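Local coordinates for peptidoglycan-recognition protein LB (Drosophila melanogaster, PDB 7NSZ) that cleaves bacterial peptidoglycan as a zinc-dependent N-acetylmuramoyl-L-alanine amidase, probably acting as a scavenger that turns biologically active peptidoglycan into inactive fragments in fly innate immunity, at residues L152-R155 / Q156-T160; G165-F168 / A169-S172. The protein carries 1 engineered substitution. All coordinates share one frame; numbering follows the deposited sequence.

Interaction 1: residues L152-R155 / Q156-T160. With ZN (zinc ion), chain B.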
loop_
_atom_site.group_PDB
_atom_site.type_symbol
_atom_site.label_atom_id
_atom_site.label_comp_id
_atom_site.label_asym_id
_atom_site.label_seq_id
_atom_site.Cartn_x
_atom_site.Cartn_y
_atom_site.Cartn_z
ATOM N N LEU A 152 3.217 2.558 9.872
ATOM C CA LEU A 152 3.823 3.886 9.590
ATOM C C LEU A 152 3.217 4.487 8.338
ATOM O O LEU A 152 2.684 3.759 7.507
ATOM C CB LEU A 152 5.327 3.727 9.341
ATOM C CG LEU A 152 6.157 3.102 10.429
ATOM C CD1 LEU A 152 7.557 2.770 9.884
ATOM C CD2 LEU A 152 6.259 4.015 11.653
ATOM N N GLY A 153 3.215 5.788 8.211
ATOM C CA GLY A 153 3.027 6.446 6.930
ATOM C C GLY A 153 4.373 6.679 6.277
ATOM O O GLY A 153 5.407 6.795 6.939
ATOM N N HIS A 154 4.361 6.759 4.967
ATOM C CA HIS A 154 5.583 7.045 4.188
ATOM C C HIS A 154 6.349 8.261 4.705
ATOM O O HIS A 154 7.565 8.171 4.802
ATOM C CB HIS A 154 5.169 7.188 2.744
ATOM C CG HIS A 154 6.257 7.219 1.724
ATOM N ND1 HIS A 154 5.992 7.375 0.398
ATOM C CD2 HIS A 154 7.599 7.269 1.819
ATOM C CE1 HIS A 154 7.123 7.458 -0.272
ATOM N NE2 HIS A 154 8.118 7.348 0.548
ATOM N N ARG A 155 5.625 9.307 5.095
ATOM C CA ARG A 155 6.259 10.576 5.546
ATOM C C ARG A 155 7.114 10.314 6.783
ATOM O O ARG A 155 7.924 11.218 7.087
ATOM C CB ARG A 155 5.181 11.614 5.822
ATOM C CG ARG A 155 4.191 11.226 6.896
ATOM C CD ARG A 155 3.388 12.402 7.454
ATOM N NE ARG A 155 2.615 13.010 6.389
ATOM C CZ ARG A 155 1.916 14.137 6.513
ATOM N NH1 ARG A 155 1.820 14.694 7.709
ATOM N NH2 ARG A 155 1.289 14.668 5.497
ATOM N N GLN A 156 6.974 9.255 7.552
ATOM C CA GLN A 156 7.799 8.993 8.738
ATOM C C GLN A 156 9.171 8.464 8.374
ATOM O O GLN A 156 10.041 8.473 9.272
ATOM C CB GLN A 156 7.047 8.038 9.653
ATOM C CG GLN A 156 5.806 8.694 10.222
ATOM C CD GLN A 156 5.020 7.723 11.049
ATOM O OE1 GLN A 156 4.192 6.938 10.559
ATOM N NE2 GLN A 156 5.244 7.687 12.347
ATOM N N VAL A 157 9.402 8.055 7.120
ATOM C CA VAL A 157 10.713 7.430 6.773
ATOM C C VAL A 157 11.399 8.184 5.622
ATOM O O VAL A 157 12.519 7.758 5.298
ATOM C CB VAL A 157 10.527 5.918 6.515
ATOM C CG1 VAL A 157 9.767 5.281 7.684
ATOM C CG2 VAL A 157 9.793 5.595 5.224
ATOM N N ARG A 158 10.730 9.155 5.013
ATOM C CA ARG A 158 11.335 9.915 3.898
ATOM C C ARG A 158 10.713 11.275 3.865
ATOM O O ARG A 158 9.647 11.539 4.442
ATOM C CB ARG A 158 11.087 9.252 2.540
ATOM C CG ARG A 158 11.934 8.018 2.304
ATOM C CD ARG A 158 13.399 8.319 2.233
ATOM N NE ARG A 158 13.715 9.401 1.320
ATOM C CZ ARG A 158 14.868 10.047 1.321
ATOM N NH1 ARG A 158 15.832 9.666 2.151
ATOM N NH2 ARG A 158 15.013 11.072 0.500
ATOM N N ASP A 159 11.401 12.176 3.173
ATOM C CA ASP A 159 10.903 13.542 3.044
ATOM C C ASP A 159 9.798 13.547 1.997
ATOM O O ASP A 159 10.092 13.736 0.814
ATOM C CB ASP A 159 12.078 14.455 2.720
ATOM C CG ASP A 159 11.693 15.874 2.401
ATOM O OD1 ASP A 159 10.645 16.347 2.912
ATOM O OD2 ASP A 159 12.514 16.515 1.697
ATOM N N THR A 160 8.569 13.296 2.433
ATOM C CA THR A 160 7.381 13.270 1.554
ATOM C C THR A 160 6.166 13.682 2.373
ATOM O O THR A 160 6.211 13.455 3.585
ATOM C CB THR A 160 7.122 11.863 0.980
ATOM O OG1 THR A 160 6.012 11.964 0.122
ATOM C CG2 THR A 160 6.791 10.798 1.994
HETATM ZN ZN ZN B . 4.107 7.066 -0.391
HETATM O O HOH W 1 7.922 13.789 5.770
#

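Interaction 2: residues G165-F168 / A169-S172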
loop_
_atom_site.group_PDB
_atom_site.type_symbol
_atom_site.label_atom_id
_atom_site.label_comp_id
_atom_site.label_asym_id
_atom_site.label_seq_id
_atom_site.Cartn_x
_atom_site.Cartn_y
_atom_site.Cartn_z
ATOM N N GLY A 165 -1.917 14.590 4.737
ATOM C CA GLY A 165 -2.152 14.924 6.141
ATOM C C GLY A 165 -3.421 14.309 6.688
ATOM O O GLY A 165 -3.369 13.850 7.810
ATOM N N ARG A 166 -4.524 14.332 5.968
ATOM C CA ARG A 166 -5.786 13.800 6.518
ATOM C C ARG A 166 -5.678 12.279 6.727
ATOM O O ARG A 166 -6.109 11.776 7.804
ATOM C CB ARG A 166 -6.975 14.165 5.633
ATOM C CG ARG A 166 -8.337 13.817 6.229
ATOM C CD ARG A 166 -8.639 14.539 7.531
ATOM N NE ARG A 166 -9.770 14.004 8.251
ATOM C CZ ARG A 166 -9.695 13.025 9.155
ATOM N NH1 ARG A 166 -8.528 12.419 9.346
ATOM N NH2 ARG A 166 -10.781 12.636 9.835
ATOM N N LEU A 167 -5.188 11.535 5.729
ATOM C CA LEU A 167 -5.059 10.065 5.900
ATOM C C LEU A 167 -3.968 9.765 6.926
ATOM O O LEU A 167 -4.121 8.825 7.680
ATOM C CB LEU A 167 -4.767 9.465 4.526
ATOM C CG LEU A 167 -4.500 7.961 4.530
ATOM C CD1 LEU A 167 -5.574 7.141 5.225
ATOM C CD2 LEU A 167 -4.284 7.494 3.085
ATOM N N PHE A 168 -2.935 10.603 7.026
ATOM C CA PHE A 168 -1.929 10.415 8.080
ATOM C C PHE A 168 -2.615 10.498 9.470
ATOM O O PHE A 168 -2.350 9.711 10.369
ATOM C CB PHE A 168 -0.767 11.398 7.958
ATOM C CG PHE A 168 0.323 11.001 8.924
ATOM C CD1 PHE A 168 1.063 9.854 8.728
ATOM C CD2 PHE A 168 0.681 11.815 9.998
ATOM C CE1 PHE A 168 2.047 9.457 9.608
ATOM C CE2 PHE A 168 1.678 11.414 10.866
ATOM C CZ PHE A 168 2.387 10.267 10.668
ATOM N N ALA A 169 -3.450 11.529 9.665
ATOM C CA ALA A 169 -4.141 11.686 10.965
ATOM C C ALA A 169 -5.036 10.481 11.215
ATOM O O ALA A 169 -5.131 9.996 12.369
ATOM C CB ALA A 169 -4.917 12.987 10.984
ATOM N N GLU A 170 -5.694 9.954 10.195
ATOM C CA GLU A 170 -6.535 8.765 10.338
ATOM C C GLU A 170 -5.678 7.581 10.797
ATOM O O GLU A 170 -6.072 6.875 11.728
ATOM C CB GLU A 170 -7.230 8.490 8.999
ATOM C CG GLU A 170 -7.969 7.157 8.917
ATOM C CD GLU A 170 -9.116 6.912 9.870
ATOM O OE1 GLU A 170 -9.786 7.920 10.266
ATOM O OE2 GLU A 170 -9.415 5.734 10.148
ATOM N N ILE A 171 -4.592 7.261 10.074
ATOM C CA ILE A 171 -3.844 6.028 10.412
ATOM C C ILE A 171 -3.182 6.176 11.772
ATOM O O ILE A 171 -2.867 5.188 12.427
ATOM C CB ILE A 171 -2.808 5.593 9.338
ATOM C CG1 ILE A 171 -1.615 6.548 9.235
ATOM C CG2 ILE A 171 -3.534 5.411 8.012
ATOM C CD1 ILE A 171 -0.513 6.059 8.273
ATOM N N SER A 172 -2.972 7.442 12.179
ATOM C CA SER A 172 -2.436 7.711 13.543
ATOM C C SER A 172 -3.385 7.168 14.605
ATOM O O SER A 172 -2.921 6.983 15.734
ATOM C CB SER A 172 -2.108 9.144 13.808
ATOM O OG SER A 172 -1.172 9.671 12.868
HETATM O O HOH W 2 -9.376 10.393 11.148
#

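Interaction 1: residues L152-R155 / Q156-T160
The side-chain oxygen of Q156 turns back to take the backbone N-H of G153, with OE1 2.8 Å from G153 N and an N-H...O angle of 156°. The donor lies in the plane of this carbonyl. The chain here leaves the edge strand 149-153 of the amidase sheet through two overlapping type I turns: Q156 N bonds to G153 O at 3.0 Å and V157 N to H154 O, also at 3.0 Å. A weak bond from R158 N reaches H154 O as well, so this carbonyl has two donors. The Q156 chain, extended beyond CG (chi2 176°), carries its amide across the L152 side chain at a slant; its NE2 binds T178 O and a buffer sulfonate.

The turns present H154 to the metal. Its CG stands anti to the backbone N (chi1 -169°), and ND1 binds zinc at 2.1 Å, with H44 and C162 as the other protein ligands. T160 covers one ring face: its methyl CG2 sits 3.7 Å from the H154 ring centroid, over the face as a CH-pi contact, while OG1 accepts from C162 N. The R155 side chain bends at chi3, and its NH2 bonds to E161 O. Water 1 can donate to either of two backbone oxygens, though further acceptors compete for its protons; it lies 2.9 Å from R155 O and 2.8 Å from T160 O.

Interaction 2: residues G165-F168 / A169-S172
F168 and I171 approach each other at about a right angle on one side of helix 165-171, where the ring's CD1 lies 4.1 Å from the I171 CD1 methyl. I171 holds CG1 between its backbone N and carbonyl carbon (chi1 69°), which lays this branch against the preceding turn and carries CD1 on to the ring. The other branch serves a different neighbour: I171 CG2 lies 3.9 Å from L167 CD1, and these two side chains meet at a slant, one helical turn apart. The phenyl of F168 is also approached over one face by the S172 hydroxyl, 3.9 Å above the plane and displaced toward the rim.

That hydroxyl is directed mainly at the backbone. S172 OG donates to F168 O at 2.8 Å, and S172 N donates to the same oxygen at 3.0 Å; the two donors come from opposite faces of the carbonyl plane, so F168 O is gripped by a backbone and a side-chain donor of the same residue. The earlier turns keep the regular i to i+4 pattern, as in I171 N to L167 O.

On another side, R166 bends at chi2 (62°) so that its guanidinium lies beside E170. The charged groups do not touch; water 2 joins them, accepting from R166 NH1 at 2.8 Å and donating to E170 OE1 at 2.7 Å, while E170 OE2 takes W174 NE1. In the fold, L167 packs on W119, whose segment after strand 110-115 also bonds to the helix backbone, and F168 packs against R155 and Q156 in the loop that follows strand 149-153.

In the fold
Interactions 1 and 2 follow each other along the chain, from the end of strand 149-153 to helix 165-171, with centres about 12 Å apart. They also touch directly. The F168 ring lies against the turn, with CE1 3.4 Å from Q156 OE1 and CG 3.7 Å from R155 CD, and the I171 CD1 methyl is 3.7 Å from G153 N, so the helix packs against the very turn that Q156 closes. Only interaction 1 supplies a zinc ligand, H154; of the other two protein ligands, H44 and C162, C162 lies between the two interactions in sequence. Interaction 2 contributes no ligand; its L167 side chain is about 9 Å from the zinc.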